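Local coordinates for protein BspA (BspA_V) (Streptococcus agalactiae serotype III, PDB 5DZ8) that is a cell-wall-anchored streptococcal adhesin, represented here by its variable domain, which probably contributes to attachment to host surfaces, at residues A[46-51]-A[87-92]; A[95-100]-A[152-157]. All blocks are in the same frame, centred on the assembly; numbering follows the deposited sequence.

Overall arrangement
From the N terminus, three antiparallel strands lead to strand 47-63, which turns back as strand 69-85 in the six-stranded sheet. The chain then leaves this sheet through the loop 87-92, which comes back against the start of strand 47-63, so interaction 1 closes a two-strand excursion. Strand 94-101 follows in the second, three-stranded sheet. After strand 107-113, strand 119-135 rejoins the edge of the six-stranded sheet, and strand 144-167 returns to lie beside 94-101, closing interaction 2. The two closures are in series, neither nested nor crossed, with centres about 13 Å apart. They meet at Trp153, which touches Ile48 and Asn89 and links the two sheets with the loop between them.

Interaction 1 of 2, residues A[46-51]-A[87-92]; sequences KTIGYG and AQNAAV
The ammonium of Lys46 grips the backbone carbonyl of Gln88: Lys46 NZ lies 2.9 Å from Gln88 O and approaches almost end-on. The long lysine chain suits the gap it has to span. It leaves the backbone with CG between N and the carbonyl carbon (chi1 84°), bends at chi2, and then runs straight to the ammonium. Asp43 OD2 forms a salt bridge with the same ammonium and also takes the backbone N-H of Ala90, so one aspartate oxygen helps hold both sides together.

The backbone bond is longer, with Ala87 N 3.3 Å from Ile48 O. Its N-H points nearly straight at the oxygen but arrives from above the carbonyl plane. Ile48 is also bonded through its backbone to Val86, and the Ala87 bond carries the contact one residue past it, beyond the end of strand 69-85. On its other flank, Ile48 shares a place with Gly49 opposite Met41, a classic beta bulge in strand 47-63. In the loop, Asn89 OD1 accepts from Ala91 N to form an Asx turn.

Packing fills in around these bonds. The small methyl of Ala87 fits between strand and lysine, its CB 3.9 Å from Lys46 CE and as far from the backbone O of Thr47. Both arms of branched Ile48 meet Asn89: CG2 lies 3.8 Å from its CA, and CD1 lies 4.0 Å from its CG where the two side chains pass at an angle. Beyond Ile48 and Asn89 stands Trp153 of strand 144-167, packed against both.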
loop_
_atom_site.group_PDB
_atom_site.type_symbol
_atom_site.label_atom_id
_atom_site.label_comp_id
_atom_site.label_asym_id
_atom_site.label_seq_id
_atom_site.Cartn_x
_atom_site.Cartn_y
_atom_site.Cartn_z
ATOM N N LYS A 46 12.743 -1.653 -16.507
ATOM C CA LYS A 46 12.526 -0.644 -17.567
ATOM C C LYS A 46 11.183 0.099 -17.418
ATOM O O LYS A 46 10.387 -0.203 -16.514
ATOM C CB LYS A 46 12.623 -1.274 -18.982
ATOM C CG LYS A 46 11.377 -1.950 -19.549
ATOM C CD LYS A 46 11.060 -3.268 -18.861
ATOM C CE LYS A 46 9.841 -3.971 -19.445
ATOM N NZ LYS A 46 9.405 -5.094 -18.554
ATOM N N THR A 47 10.952 1.045 -18.339
ATOM C CA THR A 47 9.720 1.785 -18.432
ATOM C C THR A 47 8.575 0.905 -18.952
ATOM O O THR A 47 8.635 0.370 -20.057
ATOM C CB THR A 47 9.896 2.998 -19.354
ATOM O OG1 THR A 47 11.094 3.695 -19.001
ATOM C CG2 THR A 47 8.716 3.983 -19.219
ATOM N N ILE A 48 7.539 0.738 -18.142
ATOM C CA ILE A 48 6.311 0.049 -18.577
ATOM C C ILE A 48 5.219 1.004 -19.035
ATOM O O ILE A 48 4.280 0.576 -19.685
ATOM C CB ILE A 48 5.751 -0.862 -17.479
ATOM C CG1 ILE A 48 5.535 -0.103 -16.159
ATOM C CG2 ILE A 48 6.721 -2.005 -17.265
ATOM C CD1 ILE A 48 4.756 -0.890 -15.132
ATOM N N GLY A 49 5.318 2.290 -18.686
ATOM C CA GLY A 49 4.328 3.267 -19.145
ATOM C C GLY A 49 4.572 4.702 -18.744
ATOM O O GLY A 49 5.431 4.971 -17.918
ATOM N N TYR A 50 3.775 5.595 -19.339
ATOM C CA TYR A 50 3.757 7.027 -19.038
ATOM C C TYR A 50 2.392 7.523 -18.503
ATOM O O TYR A 50 1.336 7.245 -19.074
ATOM C CB TYR A 50 4.096 7.812 -20.299
ATOM C CG TYR A 50 5.264 7.260 -21.051
ATOM C CD1 TYR A 50 6.584 7.544 -20.652
ATOM C CD2 TYR A 50 5.078 6.463 -22.182
ATOM C CE1 TYR A 50 7.693 7.033 -21.363
ATOM C CE2 TYR A 50 6.168 5.965 -22.900
ATOM C CZ TYR A 50 7.466 6.241 -22.492
ATOM O OH TYR A 50 8.496 5.702 -23.225
ATOM N N GLY A 51 2.437 8.256 -17.399
ATOM C CA GLY A 51 1.290 8.841 -16.755
ATOM C C GLY A 51 1.312 10.326 -17.057
ATOM O O GLY A 51 2.355 10.902 -17.241
ATOM N N ALA A 87 5.043 -1.342 -22.206
ATOM C CA ALA A 87 5.608 -2.713 -22.067
ATOM C C ALA A 87 4.979 -3.474 -20.887
ATOM O O ALA A 87 4.418 -2.867 -19.962
ATOM C CB ALA A 87 7.125 -2.653 -21.913
ATOM N N GLN A 88 5.062 -4.803 -20.928
ATOM C CA GLN A 88 4.505 -5.651 -19.852
ATOM C C GLN A 88 5.279 -5.508 -18.527
ATOM O O GLN A 88 6.520 -5.483 -18.497
ATOM C CB GLN A 88 4.438 -7.120 -20.273
ATOM C CG GLN A 88 3.529 -7.397 -21.485
ATOM C CD GLN A 88 2.037 -7.242 -21.193
ATOM O OE1 GLN A 88 1.513 -6.126 -21.111
ATOM N NE2 GLN A 88 1.346 -8.369 -21.046
ATOM N N ASN A 89 4.526 -5.369 -17.438
ATOM C CA ASN A 89 5.085 -5.242 -16.091
ATOM C C ASN A 89 5.748 -6.571 -15.691
ATOM O O ASN A 89 5.042 -7.583 -15.554
ATOM C CB ASN A 89 3.952 -4.880 -15.117
ATOM C CG ASN A 89 4.418 -4.644 -13.690
ATOM O OD1 ASN A 89 5.609 -4.504 -13.402
ATOM N ND2 ASN A 89 3.454 -4.588 -12.781
ATOM N N ALA A 90 7.087 -6.542 -15.547
ATOM C CA ALA A 90 7.897 -7.679 -15.072
ATOM C C ALA A 90 7.986 -7.785 -13.523
ATOM O O ALA A 90 8.592 -8.734 -13.015
ATOM C CB ALA A 90 9.297 -7.625 -15.679
ATOM N N ALA A 91 7.424 -6.815 -12.783
ATOM C CA ALA A 91 7.141 -6.976 -11.345
ATOM C C ALA A 91 5.678 -7.428 -11.203
ATOM O O ALA A 91 4.866 -6.708 -10.624
ATOM N N VAL A 92 5.375 -8.640 -11.690
ATOM C CA VAL A 92 4.002 -9.044 -12.145
ATOM C C VAL A 92 2.980 -9.190 -10.991
ATOM O O VAL A 92 1.755 -9.121 -11.226
ATOM C CB VAL A 92 4.024 -10.347 -13.042
ATOM C CG1 VAL A 92 2.707 -10.533 -13.819
ATOM C CG2 VAL A 92 5.227 -10.370 -14.010
#

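Interaction 2 of 2, residues A[95-100]-A[152-157]; sequences NIVFRV and DWVHDT
Asp152 OD2 is held from two subunits: Arg99 NH1 of the same chain makes a long salt bridge at 3.6 Å, and NE2 of His158 in the second subunit makes a hydrogen bond. The carboxylate meets the guanidinium at its edge, near its plane, yet the two flat groups are turned 64° apart. The stronger partner of Arg99 is Glu110, which pairs with NE, and Val97 CG1 lies over one guanidinium face. Asp152 OD1 accepts from Thr157 N of the second subunit, so an acidic side chain suits this buried place because it answers donors from both subunits.

Two pairs of backbone bonds frame this antiparallel pairing. Asn95 and Val154 form one hydrogen-bonded pair, with Val154 N 2.6 Å from Asn95 O and Asn95 N 2.8 Å from Val154 O. Val97 and Asp152 form the next, with Val97 N to Asp152 O and Asp152 N to Val97 O both at 2.9 Å. On their shared face, Val97 and Val154 touch diagonally through their CG2 methyls, 3.8 Å apart.

Between the two hydrogen-bonded pairs, Ile96 and Trp153 form the non-hydrogen-bonded one, their side chains running alongside each other on the opposite face. With CG1 anti to the carbonyl carbon (chi1 -58°), Ile96 lays this methylene over the six-membered ring in a CH-pi contact, 3.5 Å from Trp153 CZ3. CD1 continues along the ring toward CH2. The ethyl arm of isoleucine is long enough to lie along the broad indole.

Beyond Ile96, Phe98 stacks on Tyr81 of the six-stranded sheet. Strand 94-101 lies between 107-113 and 144-167, and Trp153, Val154 and His155 pair antiparallel with a strand of the second subunit, extending the three-stranded sheet across the interface.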
loop_
_atom_site.group_PDB
_atom_site.type_symbol
_atom_site.label_atom_id
_atom_site.label_comp_id
_atom_site.label_asym_id
_atom_site.label_seq_id
_atom_site.Cartn_x
_atom_site.Cartn_y
_atom_site.Cartn_z
ATOM N N ASN A 95 1.230 -3.914 -7.940
ATOM C CA ASN A 95 0.225 -3.056 -8.502
ATOM C C ASN A 95 0.550 -1.629 -8.205
ATOM O O ASN A 95 1.333 -1.355 -7.322
ATOM C CB ASN A 95 -1.141 -3.398 -7.965
ATOM C CG ASN A 95 -1.676 -4.637 -8.613
ATOM O OD1 ASN A 95 -1.690 -4.760 -9.857
ATOM N ND2 ASN A 95 -2.079 -5.591 -7.786
ATOM N N ILE A 96 -0.041 -0.740 -8.993
ATOM C CA ILE A 96 0.199 0.676 -8.898
ATOM C C ILE A 96 -1.043 1.325 -8.348
ATOM O O ILE A 96 -2.148 0.936 -8.675
ATOM C CB ILE A 96 0.530 1.236 -10.275
ATOM C CG1 ILE A 96 1.748 0.497 -10.831
ATOM C CG2 ILE A 96 0.813 2.733 -10.196
ATOM C CD1 ILE A 96 1.805 0.445 -12.344
ATOM N N VAL A 97 -0.858 2.293 -7.482
ATOM C CA VAL A 97 -1.954 3.127 -7.034
ATOM C C VAL A 97 -1.572 4.591 -7.235
ATOM O O VAL A 97 -0.556 5.030 -6.747
ATOM C CB VAL A 97 -2.306 2.880 -5.558
ATOM C CG1 VAL A 97 -3.556 3.685 -5.187
ATOM C CG2 VAL A 97 -2.560 1.398 -5.319
ATOM N N PHE A 98 -2.411 5.330 -7.936
ATOM C CA PHE A 98 -2.232 6.736 -8.128
ATOM C C PHE A 98 -3.345 7.446 -7.389
ATOM O O PHE A 98 -4.526 7.076 -7.537
ATOM C CB PHE A 98 -2.253 7.093 -9.622
ATOM C CG PHE A 98 -1.913 8.539 -9.886
ATOM C CD1 PHE A 98 -0.591 8.948 -9.994
ATOM C CD2 PHE A 98 -2.898 9.479 -9.970
ATOM C CE1 PHE A 98 -0.269 10.279 -10.216
ATOM C CE2 PHE A 98 -2.596 10.807 -10.177
ATOM C CZ PHE A 98 -1.272 11.218 -10.290
ATOM N N ARG A 99 -2.971 8.447 -6.583
ATOM C CA ARG A 99 -3.944 9.245 -5.857
ATOM C C ARG A 99 -3.638 10.724 -5.966
ATOM O O ARG A 99 -2.502 11.126 -5.982
ATOM C CB ARG A 99 -4.017 8.960 -4.367
ATOM C CG ARG A 99 -4.312 7.548 -3.935
ATOM C CD ARG A 99 -4.656 7.522 -2.428
ATOM N NE ARG A 99 -4.604 6.143 -1.947
ATOM C CZ ARG A 99 -3.489 5.446 -1.730
ATOM N NH1 ARG A 99 -2.292 5.979 -1.907
ATOM N NH2 ARG A 99 -3.562 4.185 -1.345
ATOM N N VAL A 100 -4.693 11.508 -5.945
ATOM C CA VAL A 100 -4.609 12.939 -5.778
ATOM C C VAL A 100 -5.394 13.271 -4.537
ATOM O O VAL A 100 -6.474 12.732 -4.287
ATOM C CB VAL A 100 -5.222 13.689 -6.996
ATOM C CG1 VAL A 100 -5.140 15.164 -6.826
ATOM C CG2 VAL A 100 -4.543 13.245 -8.269
ATOM N N ASP A 152 2.256 4.959 -5.983
ATOM C CA ASP A 152 2.768 3.909 -5.129
ATOM C C ASP A 152 2.794 2.561 -5.850
ATOM O O ASP A 152 1.930 2.275 -6.694
ATOM C CB ASP A 152 1.888 3.870 -3.869
ATOM C CG ASP A 152 2.045 5.146 -3.028
ATOM O OD1 ASP A 152 2.939 5.967 -3.370
ATOM O OD2 ASP A 152 1.296 5.362 -2.039
ATOM N N TRP A 153 3.811 1.767 -5.532
ATOM C CA TRP A 153 3.878 0.331 -5.881
ATOM C C TRP A 153 3.383 -0.515 -4.691
ATOM O O TRP A 153 3.893 -0.373 -3.586
ATOM C CB TRP A 153 5.320 -0.096 -6.252
ATOM C CG TRP A 153 5.707 0.177 -7.676
ATOM C CD1 TRP A 153 6.554 1.159 -8.129
ATOM C CD2 TRP A 153 5.240 -0.520 -8.855
ATOM N NE1 TRP A 153 6.640 1.106 -9.508
ATOM C CE2 TRP A 153 5.850 0.083 -9.969
ATOM C CE3 TRP A 153 4.364 -1.583 -9.064
ATOM C CZ2 TRP A 153 5.634 -0.360 -11.263
ATOM C CZ3 TRP A 153 4.138 -2.021 -10.357
ATOM C CH2 TRP A 153 4.771 -1.408 -11.439
ATOM N N VAL A 154 2.396 -1.372 -4.912
ATOM C CA VAL A 154 1.826 -2.228 -3.867
ATOM C C VAL A 154 2.101 -3.691 -4.166
ATOM O O VAL A 154 1.795 -4.162 -5.237
ATOM C CB VAL A 154 0.316 -2.013 -3.762
ATOM C CG1 VAL A 154 -0.290 -2.914 -2.692
ATOM C CG2 VAL A 154 0.056 -0.543 -3.449
ATOM N N HIS A 155 2.686 -4.397 -3.211
ATOM C CA HIS A 155 2.934 -5.848 -3.286
ATOM C C HIS A 155 2.165 -6.541 -2.141
ATOM O O HIS A 155 2.579 -6.475 -0.979
ATOM C CB HIS A 155 4.415 -6.109 -3.128
ATOM C CG HIS A 155 4.809 -7.541 -3.275
ATOM N ND1 HIS A 155 5.745 -7.953 -4.199
ATOM C CD2 HIS A 155 4.436 -8.649 -2.597
ATOM C CE1 HIS A 155 5.925 -9.256 -4.092
ATOM N NE2 HIS A 155 5.137 -9.702 -3.134
ATOM N N ASP A 156 1.077 -7.212 -2.506
ATOM C CA ASP A 156 0.118 -7.785 -1.589
ATOM C C ASP A 156 0.209 -9.304 -1.656
ATOM O O ASP A 156 -0.343 -9.890 -2.595
ATOM C CB ASP A 156 -1.288 -7.366 -1.981
ATOM C CG ASP A 156 -1.661 -5.948 -1.501
ATOM O OD1 ASP A 156 -0.961 -5.336 -0.658
ATOM O OD2 ASP A 156 -2.691 -5.422 -1.987
ATOM N N THR A 157 0.920 -9.925 -0.697
ATOM C CA THR A 157 0.867 -11.389 -0.488
ATOM C C THR A 157 -0.304 -11.753 0.469
ATOM O O THR A 157 -0.140 -11.780 1.687
ATOM C CB THR A 157 2.202 -11.934 0.054
ATOM O OG1 THR A 157 3.290 -11.526 -0.787
ATOM C CG2 THR A 157 2.190 -13.469 0.119
#